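Local coordinates for protein leucine aminopeptidase (Fimbriiglobus ruber, PDB 7D1B) that probably acts as a zinc-dependent glutaminyl cyclase of the M28 peptidase family, turning N-terminal glutamine of peptides into pyroglutamate, at residues P42-F47 with G264-K269; N112-W117 with G178-L183; L234-G239 with D316-K321; R241-G246 with R275-A280. All coordinates share one frame; numbering follows the deposited sequence.

The four contacts lie at different places in a single M28-type domain built on a mixed central sheet. Interaction 2 belongs to that sheet, pairing strands 108-117 and 178-184. Interactions 3 and 4 follow it along the chain, on the opposite side of the chain's centre; their centres are about 17 Å apart, they touch where F235 packs on L242, and interaction 4 falls within the chain span of interaction 3. Interaction 3 brings the loop after strand 225-232 to the start of helix 320-336. Interaction 1, about 19 Å from interaction 3 between centres, alternates with both along the chain and joins the segment before helix 51-63 to the end of helix 253-266, so that segments over 200 residues apart meet at the surface.

Interaction 1. Residues P42-F47 with G264-K269; sequences PDFKTF and GWVGAK
F44 and W265 meet rim to rim, neither ring lying over the face of the other. CE1 of F44 comes to 3.6 Å from CE3 of W265, and the phenyl ring and the six-membered ring of the indole stand with centroids 6.0 Å apart and planes inclined at 34°. CB of W265 also lies at the phenyl edge, in its plane, so the F44 ring addresses both the base and the rim of the tryptophan side chain. On the other side of CZ, CE2 of F44 touches CG1 of V266 at 3.6 Å. The phenyl reaches this position because its CG stands between the backbone N and the carbonyl carbon (chi1 73°), on a CB that points toward the helix end. Two smaller contacts extend the patch: P42 stands roughly perpendicular to the indole side chain, its CD 3.8 Å from CH2 of W265, while CG2 of T46 lies alongside CG1 of V266 at 3.8 Å, the two side chains running opposite ways. Shortening F44 to an alanine would probably open a gap between P42 and T46 and leave the W265 rim and the V266 methyl without their shared partner. K41 adds a cation-pi contact to W265, and F44 also packs on Q335 and I336 of helix 320-336. No hydrogen bond joins the two segments. This is apolar surface packing of an extended N-terminal segment against the C-terminal end of helix 253-266, where G267 leaves the helix with positive phi.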
loop_
_atom_site.group_PDB
_atom_site.type_symbol
_atom_site.label_atom_id
_atom_site.label_comp_id
_atom_site.label_asym_id
_atom_site.label_seq_id
_atom_site.Cartn_x
_atom_site.Cartn_y
_atom_site.Cartn_z
ATOM N N PRO A 42 23.833 -10.427 -3.240
ATOM C CA PRO A 42 23.415 -9.646 -4.408
ATOM C C PRO A 42 23.733 -8.174 -4.194
ATOM O O PRO A 42 23.764 -7.676 -3.065
ATOM C CB PRO A 42 21.900 -9.881 -4.471
ATOM C CG PRO A 42 21.518 -10.247 -3.069
ATOM C CD PRO A 42 22.687 -11.014 -2.521
ATOM N N ASP A 43 23.974 -7.473 -5.295
ATOM C CA ASP A 43 24.352 -6.070 -5.213
ATOM C C ASP A 43 23.106 -5.216 -4.999
ATOM O O ASP A 43 22.165 -5.261 -5.805
ATOM C CB ASP A 43 25.063 -5.654 -6.501
ATOM C CG ASP A 43 26.538 -6.026 -6.510
ATOM O OD1 ASP A 43 27.158 -6.056 -5.425
ATOM O OD2 ASP A 43 27.079 -6.278 -7.608
ATOM N N PHE A 44 23.100 -4.432 -3.920
ATOM C CA PHE A 44 22.097 -3.387 -3.734
ATOM C C PHE A 44 22.630 -2.392 -2.720
ATOM O O PHE A 44 23.576 -2.673 -1.983
ATOM C CB PHE A 44 20.757 -3.951 -3.276
ATOM C CG PHE A 44 20.743 -4.401 -1.874
ATOM C CD1 PHE A 44 21.236 -5.649 -1.526
ATOM C CD2 PHE A 44 20.197 -3.589 -0.889
ATOM C CE1 PHE A 44 21.199 -6.069 -0.211
ATOM C CE2 PHE A 44 20.154 -4.011 0.422
ATOM C CZ PHE A 44 20.658 -5.249 0.761
ATOM N N LYS A 45 21.989 -1.235 -2.662
ATOM C CA LYS A 45 22.342 -0.223 -1.674
ATOM C C LYS A 45 21.077 0.391 -1.095
ATOM O O LYS A 45 19.996 0.298 -1.672
ATOM C CB LYS A 45 23.189 0.888 -2.302
ATOM C CG LYS A 45 22.507 1.605 -3.477
ATOM C CD LYS A 45 23.424 2.618 -4.145
ATOM C CE LYS A 45 23.715 3.823 -3.236
ATOM N NZ LYS A 45 22.509 4.684 -3.062
ATOM N N THR A 46 21.223 1.033 0.057
ATOM C CA THR A 46 20.194 1.938 0.548
ATOM C C THR A 46 20.287 3.272 -0.188
ATOM O O THR A 46 21.256 3.549 -0.898
ATOM C CB THR A 46 20.340 2.173 2.047
ATOM O OG1 THR A 46 21.611 2.777 2.291
ATOM C CG2 THR A 46 20.217 0.846 2.823
ATOM N N PHE A 47 19.229 4.063 -0.078
ATOM C CA PHE A 47 19.135 5.376 -0.701
ATOM C C PHE A 47 18.873 6.426 0.366
ATOM O O PHE A 47 18.411 6.093 1.466
ATOM C CB PHE A 47 18.034 5.366 -1.779
ATOM C CG PHE A 47 18.495 4.726 -3.042
ATOM C CD1 PHE A 47 18.610 3.344 -3.128
ATOM C CD2 PHE A 47 18.882 5.503 -4.116
ATOM C CE1 PHE A 47 19.124 2.750 -4.288
ATOM C CE2 PHE A 47 19.374 4.922 -5.274
ATOM C CZ PHE A 47 19.513 3.543 -5.351
ATOM N N GLY A 264 17.075 -7.774 7.053
ATOM C CA GLY A 264 18.195 -8.103 7.928
ATOM C C GLY A 264 19.454 -7.361 7.530
ATOM O O GLY A 264 20.195 -6.853 8.379
ATOM N N TRP A 265 19.696 -7.264 6.224
ATOM C CA TRP A 265 20.880 -6.566 5.731
ATOM C C TRP A 265 20.809 -5.054 5.907
ATOM O O TRP A 265 21.837 -4.420 6.115
ATOM C CB TRP A 265 21.069 -6.936 4.274
ATOM C CG TRP A 265 21.579 -8.336 4.072
ATOM C CD1 TRP A 265 22.362 -9.063 4.934
ATOM C CD2 TRP A 265 21.373 -9.160 2.926
ATOM N NE1 TRP A 265 22.658 -10.288 4.383
ATOM C CE2 TRP A 265 22.070 -10.372 3.147
ATOM C CE3 TRP A 265 20.659 -9.004 1.737
ATOM C CZ2 TRP A 265 22.101 -11.401 2.201
ATOM C CZ3 TRP A 265 20.698 -10.026 0.791
ATOM C CH2 TRP A 265 21.415 -11.212 1.035
ATOM N N VAL A 266 19.622 -4.455 5.794
ATOM C CA VAL A 266 19.588 -3.009 5.957
ATOM C C VAL A 266 19.355 -2.583 7.392
ATOM O O VAL A 266 19.497 -1.400 7.692
ATOM C CB VAL A 266 18.665 -2.295 4.958
ATOM C CG1 VAL A 266 19.063 -2.670 3.531
ATOM C CG2 VAL A 266 17.245 -2.662 5.259
ATOM N N GLY A 267 19.093 -3.513 8.302
ATOM C CA GLY A 267 18.881 -3.153 9.692
ATOM C C GLY A 267 17.485 -2.650 9.987
ATOM O O GLY A 267 17.298 -1.890 10.942
ATOM N N ALA A 268 16.478 -3.072 9.212
ATOM C CA ALA A 268 15.090 -2.672 9.452
ATOM C C ALA A 268 14.527 -3.628 10.488
ATOM O O ALA A 268 14.047 -4.722 10.172
ATOM C CB ALA A 268 14.318 -2.727 8.142
ATOM N N LYS A 269 14.611 -3.224 11.757
ATOM C CA LYS A 269 14.314 -4.127 12.869
ATOM C C LYS A 269 12.835 -4.437 13.003
ATOM O O LYS A 269 12.478 -5.388 13.702
ATOM C CB LYS A 269 14.830 -3.516 14.172
ATOM C CG LYS A 269 16.313 -3.210 14.204
ATOM C CD LYS A 269 17.093 -4.523 14.278
ATOM C CE LYS A 269 18.599 -4.347 14.178
ATOM N NZ LYS A 269 19.140 -3.532 15.281
#

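Interaction 2. Residues N112-W117 with G178-L183; sequences NLIASW and GVDFVL
Two neighbouring antiparallel strands of the central sheet, 112-117 and 178-183, are joined here by a ladder of six backbone hydrogen bonds. L113, A115 and W117 form the hydrogen-bonded pairs with L183, F181 and V179; the bond from L183 N to L113 O is 2.8 Å long and almost straight. On the face carrying these residues, W117 turns the edge of its indole to the face of F181 in a T-shaped stack with planes at 67°. NE1 of W117 sits over the centre of the phenyl ring, 3.5 Å from CE2 of F181. A leucine in place of F181 would probably lose this aromatic face and leave the indole N-H without its ring partner. Helix 153-167 packs on this face, its M163 and L166 reaching F181, as in the alpha/beta sandwich of M28 peptidases. On the other face, the hydroxyl OG of S116 donates to OD1 of D180 at 2.7 Å, approaching from above the carboxylate plane. CG of D180 is anti to its carbonyl carbon (chi1 -68°), which swings OD1 across to the serine. That same oxygen forms a salt bridge with R124, while OD2 bonds to the Y226 hydroxyl.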
loop_
_atom_site.group_PDB
_atom_site.type_symbol
_atom_site.label_atom_id
_atom_site.label_comp_id
_atom_site.label_asym_id
_atom_site.label_seq_id
_atom_site.Cartn_x
_atom_site.Cartn_y
_atom_site.Cartn_z
ATOM N N ASN A 112 -8.264 3.515 -9.506
ATOM C CA ASN A 112 -6.924 3.126 -9.082
ATOM C C ASN A 112 -5.917 4.000 -9.822
ATOM O O ASN A 112 -6.135 4.389 -10.968
ATOM C CB ASN A 112 -6.619 1.673 -9.447
ATOM C CG ASN A 112 -7.509 0.662 -8.744
ATOM O OD1 ASN A 112 -7.972 0.877 -7.610
ATOM N ND2 ASN A 112 -7.722 -0.472 -9.407
ATOM N N LEU A 113 -4.817 4.324 -9.161
ATOM C CA LEU A 113 -3.749 5.099 -9.792
ATOM C C LEU A 113 -2.509 4.225 -9.919
ATOM O O LEU A 113 -2.143 3.515 -8.982
ATOM C CB LEU A 113 -3.411 6.327 -8.951
ATOM C CG LEU A 113 -2.859 7.635 -9.514
ATOM C CD1 LEU A 113 -3.793 8.188 -10.575
ATOM C CD2 LEU A 113 -2.648 8.675 -8.421
ATOM N N ILE A 114 -1.862 4.262 -11.074
ATOM C CA ILE A 114 -0.638 3.503 -11.291
ATOM C C ILE A 114 0.437 4.485 -11.717
ATOM O O ILE A 114 0.267 5.201 -12.706
ATOM C CB ILE A 114 -0.819 2.411 -12.353
ATOM C CG1 ILE A 114 -1.965 1.466 -11.981
ATOM C CG2 ILE A 114 0.502 1.643 -12.560
ATOM C CD1 ILE A 114 -2.442 0.606 -13.142
ATOM N N ALA A 115 1.545 4.515 -10.985
ATOM C CA ALA A 115 2.720 5.309 -11.348
ATOM C C ALA A 115 3.824 4.329 -11.726
ATOM O O ALA A 115 4.310 3.583 -10.875
ATOM C CB ALA A 115 3.151 6.218 -10.204
ATOM N N SER A 116 4.197 4.318 -13.005
ATOM C CA SER A 116 5.060 3.289 -13.563
ATOM C C SER A 116 6.459 3.825 -13.789
ATOM O O SER A 116 6.643 4.925 -14.334
ATOM C CB SER A 116 4.505 2.786 -14.899
ATOM O OG SER A 116 3.330 2.038 -14.759
ATOM N N TRP A 117 7.429 2.988 -13.441
ATOM C CA TRP A 117 8.852 3.237 -13.614
ATOM C C TRP A 117 9.456 2.102 -14.434
ATOM O O TRP A 117 9.131 0.923 -14.228
ATOM C CB TRP A 117 9.552 3.242 -12.236
ATOM C CG TRP A 117 8.911 4.126 -11.198
ATOM C CD1 TRP A 117 8.023 3.739 -10.240
ATOM C CD2 TRP A 117 9.083 5.542 -11.037
ATOM N NE1 TRP A 117 7.651 4.813 -9.466
ATOM C CE2 TRP A 117 8.290 5.936 -9.936
ATOM C CE3 TRP A 117 9.848 6.516 -11.709
ATOM C CZ2 TRP A 117 8.248 7.255 -9.475
ATOM C CZ3 TRP A 117 9.787 7.830 -11.258
ATOM C CH2 TRP A 117 8.997 8.189 -10.147
ATOM N N GLY A 178 10.627 -3.862 -14.064
ATOM C CA GLY A 178 9.776 -2.697 -13.953
ATOM C C GLY A 178 9.272 -2.548 -12.534
ATOM O O GLY A 178 9.224 -3.521 -11.775
ATOM N N VAL A 179 8.881 -1.323 -12.163
ATOM C CA VAL A 179 8.267 -1.105 -10.850
ATOM C C VAL A 179 7.031 -0.248 -11.041
ATOM O O VAL A 179 7.128 0.880 -11.535
ATOM C CB VAL A 179 9.232 -0.448 -9.845
ATOM C CG1 VAL A 179 8.525 -0.240 -8.497
ATOM C CG2 VAL A 179 10.464 -1.305 -9.652
ATOM N N ASP A 180 5.873 -0.775 -10.637
ATOM C CA ASP A 180 4.620 -0.030 -10.661
ATOM C C ASP A 180 4.188 0.260 -9.231
ATOM O O ASP A 180 4.049 -0.668 -8.421
ATOM C CB ASP A 180 3.528 -0.809 -11.390
ATOM C CG ASP A 180 3.830 -0.928 -12.857
ATOM O OD1 ASP A 180 4.452 0.007 -13.398
ATOM O OD2 ASP A 180 3.483 -1.946 -13.479
ATOM N N PHE A 181 4.014 1.545 -8.918
ATOM C CA PHE A 181 3.364 1.959 -7.682
ATOM C C PHE A 181 1.867 1.937 -7.970
ATOM O O PHE A 181 1.402 2.637 -8.882
ATOM C CB PHE A 181 3.765 3.390 -7.331
ATOM C CG PHE A 181 5.200 3.577 -6.880
ATOM C CD1 PHE A 181 6.113 2.524 -6.782
ATOM C CD2 PHE A 181 5.633 4.858 -6.531
ATOM C CE1 PHE A 181 7.436 2.753 -6.334
ATOM C CE2 PHE A 181 6.936 5.081 -6.085
ATOM C CZ PHE A 181 7.833 4.041 -5.983
ATOM N N VAL A 182 1.117 1.123 -7.240
ATOM C CA VAL A 182 -0.308 0.972 -7.499
ATOM C C VAL A 182 -1.062 1.407 -6.247
ATOM O O VAL A 182 -0.834 0.869 -5.151
ATOM C CB VAL A 182 -0.673 -0.468 -7.908
ATOM C CG1 VAL A 182 -2.172 -0.579 -8.176
ATOM C CG2 VAL A 182 0.160 -0.903 -9.130
ATOM N N LEU A 183 -1.966 2.371 -6.418
ATOM C CA LEU A 183 -2.825 2.868 -5.350
ATOM C C LEU A 183 -4.243 2.377 -5.612
ATOM O O LEU A 183 -4.862 2.734 -6.631
ATOM C CB LEU A 183 -2.765 4.390 -5.290
ATOM C CG LEU A 183 -1.393 4.844 -4.776
ATOM C CD1 LEU A 183 -1.129 6.264 -5.197
ATOM C CD2 LEU A 183 -1.321 4.674 -3.281
#

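Interaction 3. Residues L234-G239 with D316-K321; sequences LFAHDG and DKISGK
A236 and S319 bury the most surface in this contact and are joined by its direct hydrogen bond, from S319 N to A236 O at 2.9 Å. The bond is nearly straight, and the N-H points almost at the end of the carbonyl. CB of A236 packs on I318, 4.0 Å from CG2 and close to CD1, so two branches of the isoleucine hold the one methyl. CB of S319 rests against CA of D238 at 3.7 Å. With its OG anti to the backbone N (chi1 161°), S319 serves as the N-cap of helix 320-336, bonding to Q322 N. The same hydroxyl reaches a water at 2.7 Å from OG, and this water donates to OD1 of D238. A second water accepts from D238 N and donates to K317 O at 2.6 Å, bridging the two backbones. Beside it, CA of H237 directs its hydrogen at K317 O, while the imidazole turns away to N154 and D302. The loop after strand 225-232 is thereby fastened to the start of helix 320-336, with helix 153-167 reaching A236 through A158 and I318 through N154, and helix 51-63 packing on I318 through V55 and V58.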
loop_
_atom_site.group_PDB
_atom_site.type_symbol
_atom_site.label_atom_id
_atom_site.label_comp_id
_atom_site.label_asym_id
_atom_site.label_seq_id
_atom_site.Cartn_x
_atom_site.Cartn_y
_atom_site.Cartn_z
ATOM N N LEU A 234 -0.645 -0.336 7.476
ATOM C CA LEU A 234 -0.451 -0.301 8.927
ATOM C C LEU A 234 0.994 -0.636 9.296
ATOM O O LEU A 234 1.259 -1.508 10.132
ATOM C CB LEU A 234 -1.428 -1.213 9.672
ATOM C CG LEU A 234 -2.891 -1.155 9.279
ATOM C CD1 LEU A 234 -3.657 -2.198 10.077
ATOM C CD2 LEU A 234 -3.476 0.202 9.507
ATOM N N PHE A 235 1.938 0.092 8.686
ATOM C CA PHE A 235 3.341 -0.305 8.721
ATOM C C PHE A 235 4.270 0.777 9.232
ATOM O O PHE A 235 5.459 0.498 9.382
ATOM C CB PHE A 235 3.825 -0.692 7.306
ATOM C CG PHE A 235 3.950 0.484 6.393
ATOM C CD1 PHE A 235 2.860 0.943 5.676
ATOM C CD2 PHE A 235 5.158 1.165 6.263
ATOM C CE1 PHE A 235 2.945 2.081 4.886
ATOM C CE2 PHE A 235 5.254 2.301 5.467
ATOM C CZ PHE A 235 4.146 2.749 4.767
ATOM N N ALA A 236 3.788 2.003 9.453
ATOM C CA ALA A 236 4.668 3.154 9.565
ATOM C C ALA A 236 4.770 3.707 10.975
ATOM O O ALA A 236 5.436 4.729 11.174
ATOM C CB ALA A 236 4.223 4.249 8.593
ATOM N N HIS A 237 4.129 3.067 11.946
ATOM C CA HIS A 237 4.166 3.544 13.324
ATOM C C HIS A 237 5.489 3.198 14.005
ATOM O O HIS A 237 6.231 2.289 13.603
ATOM C CB HIS A 237 2.978 2.985 14.113
ATOM C CG HIS A 237 2.786 1.515 13.963
ATOM N ND1 HIS A 237 2.367 0.940 12.780
ATOM C CD2 HIS A 237 2.923 0.503 14.855
ATOM C CE1 HIS A 237 2.250 -0.366 12.956
ATOM N NE2 HIS A 237 2.582 -0.657 14.204
ATOM N N ASP A 238 5.769 3.940 15.071
ATOM C CA ASP A 238 6.998 3.785 15.842
ATOM C C ASP A 238 7.025 2.413 16.507
ATOM O O ASP A 238 6.114 2.065 17.256
ATOM C CB ASP A 238 6.992 4.892 16.901
ATOM C CG ASP A 238 8.286 4.995 17.666
ATOM O OD1 ASP A 238 9.330 4.500 17.205
ATOM O OD2 ASP A 238 8.254 5.628 18.745
ATOM N N GLY A 239 8.079 1.638 16.264
ATOM C CA GLY A 239 8.172 0.342 16.905
ATOM C C GLY A 239 7.286 -0.711 16.286
ATOM O O GLY A 239 7.014 -1.733 16.927
ATOM N N ASP A 316 0.903 12.303 13.763
ATOM C CA ASP A 316 1.873 12.205 14.852
ATOM C C ASP A 316 2.159 10.767 15.270
ATOM O O ASP A 316 3.100 10.540 16.040
ATOM C CB ASP A 316 1.352 12.957 16.065
ATOM C CG ASP A 316 -0.014 12.488 16.464
ATOM O OD1 ASP A 316 -0.993 12.905 15.811
ATOM O OD2 ASP A 316 -0.104 11.653 17.380
ATOM N N LYS A 317 1.405 9.794 14.763
ATOM C CA LYS A 317 1.699 8.392 15.041
ATOM C C LYS A 317 2.718 7.803 14.077
ATOM O O LYS A 317 3.148 6.663 14.270
ATOM C CB LYS A 317 0.420 7.549 14.979
ATOM C CG LYS A 317 -0.717 8.061 15.857
ATOM C CD LYS A 317 -0.305 8.212 17.332
ATOM C CE LYS A 317 -1.486 8.598 18.223
ATOM N NZ LYS A 317 -2.123 9.863 17.776
ATOM N N ILE A 318 3.097 8.533 13.047
ATOM C CA ILE A 318 3.990 8.007 12.022
ATOM C C ILE A 318 5.437 8.254 12.427
ATOM O O ILE A 318 5.789 9.356 12.855
ATOM C CB ILE A 318 3.701 8.673 10.670
ATOM C CG1 ILE A 318 2.227 8.510 10.287
ATOM C CG2 ILE A 318 4.645 8.123 9.599
ATOM C CD1 ILE A 318 1.744 7.060 10.248
ATOM N N SER A 319 6.279 7.239 12.285
ATOM C CA SER A 319 7.714 7.376 12.492
ATOM C C SER A 319 8.415 7.523 11.139
ATOM O O SER A 319 8.351 6.619 10.297
ATOM C CB SER A 319 8.239 6.142 13.219
ATOM O OG SER A 319 9.642 6.050 13.051
ATOM N N GLY A 320 9.114 8.639 10.938
ATOM C CA GLY A 320 9.882 8.793 9.711
ATOM C C GLY A 320 10.960 7.740 9.553
ATOM O O GLY A 320 11.213 7.269 8.446
ATOM N N LYS A 321 11.610 7.355 10.659
ATOM C CA LYS A 321 12.621 6.309 10.585
ATOM C C LYS A 321 12.009 4.987 10.144
ATOM O O LYS A 321 12.597 4.256 9.341
ATOM C CB LYS A 321 13.321 6.149 11.933
ATOM C CG LYS A 321 14.066 4.801 12.091
ATOM C CD LYS A 321 15.442 4.661 11.455
ATOM C CE LYS A 321 15.998 3.283 11.795
ATOM N NZ LYS A 321 17.005 2.835 10.818
HETATM O O HOH W 1 3.630 5.493 16.529
HETATM O O HOH W 2 10.710 6.208 15.475
#

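Interaction 4. Residues R241-G246 with R275-A280; sequences RLAMEG and RGFDRA
R241 reaches segment 275-280 with an extended side chain, gripping the carbonyl of G276 end-on: NH1 stands 2.9 Å and NH2 3.0 Å from G276 O, which lies within 4° of the guanidinium plane. NH2 has a second partner in the carboxylate of E274. The guanidinium also stands nearly perpendicular to the F277 ring, with NH1 3.5 Å from CD1 of F277. A243 fills the angle between these groups, its CB lying over one face of the R241 guanidinium and 3.8 Å from CE1 of F277. At M244 strand 242-244 makes a parallel bridge with R275, at the end of short strand 274-275, so a small sheet apart from the main one joins the segments across helices 246-251 and 253-266. M244 O accepts from G276 N at 2.8 Å and, at a longer 3.3 Å, from R275 NH1, which meets it on a lone pair. E245 brings its CB to the edge of the F277 ring, near its plane and closest to CE2, while its carboxylate turns away to cap helix 246-251 at Y247 N and to bond S248. Over one face of the R275 guanidinium lies CA of G246, 3.4 Å from NH2; NH1 also bonds to T281 O, and D282 forms a salt bridge with NH2.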
loop_
_atom_site.group_PDB
_atom_site.type_symbol
_atom_site.label_atom_id
_atom_site.label_comp_id
_atom_site.label_asym_id
_atom_site.label_seq_id
_atom_site.Cartn_x
_atom_site.Cartn_y
_atom_site.Cartn_z
ATOM N N ARG A 241 5.725 -3.873 14.516
ATOM C CA ARG A 241 6.108 -5.282 14.461
ATOM C C ARG A 241 5.546 -5.865 13.169
ATOM O O ARG A 241 4.366 -6.225 13.099
ATOM C CB ARG A 241 5.591 -6.016 15.697
ATOM C CG ARG A 241 5.866 -7.503 15.673
ATOM C CD ARG A 241 5.279 -8.195 16.929
ATOM N NE ARG A 241 5.244 -9.652 16.764
ATOM C CZ ARG A 241 4.282 -10.316 16.122
ATOM N NH1 ARG A 241 3.238 -9.667 15.624
ATOM N NH2 ARG A 241 4.368 -11.632 15.972
ATOM N N LEU A 242 6.381 -5.911 12.130
ATOM C CA LEU A 242 5.978 -6.377 10.798
ATOM C C LEU A 242 6.246 -7.874 10.752
ATOM O O LEU A 242 7.348 -8.324 10.440
ATOM C CB LEU A 242 6.705 -5.597 9.698
ATOM C CG LEU A 242 6.540 -4.072 9.744
ATOM C CD1 LEU A 242 7.370 -3.423 8.645
ATOM C CD2 LEU A 242 5.071 -3.647 9.659
ATOM N N ALA A 243 5.225 -8.644 11.124
ATOM C CA ALA A 243 5.306 -10.090 11.222
ATOM C C ALA A 243 4.714 -10.741 9.976
ATOM O O ALA A 243 4.267 -10.076 9.043
ATOM C CB ALA A 243 4.649 -10.573 12.525
ATOM N N MET A 244 4.725 -12.068 9.961
ATOM C CA MET A 244 4.377 -12.833 8.773
ATOM C C MET A 244 2.944 -13.340 8.891
ATOM O O MET A 244 2.622 -14.123 9.787
ATOM C CB MET A 244 5.355 -13.990 8.633
ATOM C CG MET A 244 6.777 -13.497 8.453
ATOM S SD MET A 244 7.943 -14.860 8.526
ATOM C CE MET A 244 9.414 -14.067 7.870
ATOM N N GLU A 245 2.072 -12.891 7.999
ATOM C CA GLU A 245 0.709 -13.420 8.062
ATOM C C GLU A 245 0.477 -14.456 6.988
ATOM O O GLU A 245 1.248 -14.579 6.035
ATOM C CB GLU A 245 -0.438 -12.404 8.154
ATOM C CG GLU A 245 -0.722 -11.552 6.912
ATOM C CD GLU A 245 -1.448 -12.293 5.781
ATOM O OE1 GLU A 245 -0.975 -12.186 4.636
ATOM O OE2 GLU A 245 -2.452 -13.002 6.031
ATOM N N GLY A 246 -0.573 -15.245 7.205
ATOM C CA GLY A 246 -0.681 -16.514 6.524
ATOM C C GLY A 246 -0.902 -16.412 5.031
ATOM O O GLY A 246 -0.378 -17.230 4.274
ATOM N N ARG A 275 5.176 -15.420 13.391
ATOM C CA ARG A 275 3.909 -15.677 12.715
ATOM C C ARG A 275 2.778 -14.887 13.363
ATOM O O ARG A 275 2.503 -15.051 14.550
ATOM C CB ARG A 275 3.595 -17.168 12.860
ATOM C CG ARG A 275 2.327 -17.591 12.234
ATOM C CD ARG A 275 2.502 -17.666 10.751
ATOM N NE ARG A 275 1.304 -18.247 10.180
ATOM C CZ ARG A 275 0.189 -17.567 9.956
ATOM N NH1 ARG A 275 0.154 -16.259 10.223
ATOM N NH2 ARG A 275 -0.893 -18.197 9.483
ATOM N N GLY A 276 2.074 -14.093 12.569
ATOM C CA GLY A 276 0.783 -13.577 12.991
ATOM C C GLY A 276 0.835 -12.400 13.954
ATOM O O GLY A 276 1.889 -11.871 14.307
ATOM N N PHE A 277 -0.371 -12.020 14.398
ATOM C CA PHE A 277 -0.635 -10.850 15.233
ATOM C C PHE A 277 -1.625 -11.245 16.312
ATOM O O PHE A 277 -2.332 -12.249 16.191
ATOM C CB PHE A 277 -1.226 -9.714 14.388
ATOM C CG PHE A 277 -0.366 -9.388 13.198
ATOM C CD1 PHE A 277 0.774 -8.605 13.351
ATOM C CD2 PHE A 277 -0.629 -9.939 11.951
ATOM C CE1 PHE A 277 1.613 -8.363 12.291
ATOM C CE2 PHE A 277 0.203 -9.670 10.877
ATOM C CZ PHE A 277 1.331 -8.890 11.057
ATOM N N ASP A 278 -1.689 -10.444 17.379
ATOM C CA ASP A 278 -2.729 -10.687 18.378
ATOM C C ASP A 278 -4.116 -10.569 17.763
ATOM O O ASP A 278 -5.025 -11.334 18.110
ATOM C CB ASP A 278 -2.599 -9.703 19.537
ATOM C CG ASP A 278 -1.390 -9.970 20.404
ATOM O OD1 ASP A 278 -0.833 -11.086 20.334
ATOM O OD2 ASP A 278 -1.019 -9.063 21.180
ATOM N N ARG A 279 -4.303 -9.605 16.856
ATOM C CA ARG A 279 -5.632 -9.346 16.312
ATOM C C ARG A 279 -6.068 -10.449 15.349
ATOM O O ARG A 279 -7.267 -10.731 15.238
ATOM C CB ARG A 279 -5.620 -7.968 15.651
ATOM C CG ARG A 279 -6.937 -7.241 15.465
ATOM C CD ARG A 279 -6.650 -5.764 15.086
ATOM N NE ARG A 279 -6.899 -4.823 16.179
ATOM C CZ ARG A 279 -6.189 -3.723 16.437
ATOM N NH1 ARG A 279 -6.558 -2.938 17.441
ATOM N NH2 ARG A 279 -5.114 -3.403 15.731
ATOM N N ALA A 280 -5.119 -11.099 14.678
ATOM C CA ALA A 280 -5.432 -12.129 13.694
ATOM C C ALA A 280 -4.139 -12.765 13.219
ATOM O O ALA A 280 -3.095 -12.114 13.153
ATOM C CB ALA A 280 -6.163 -11.544 12.477
#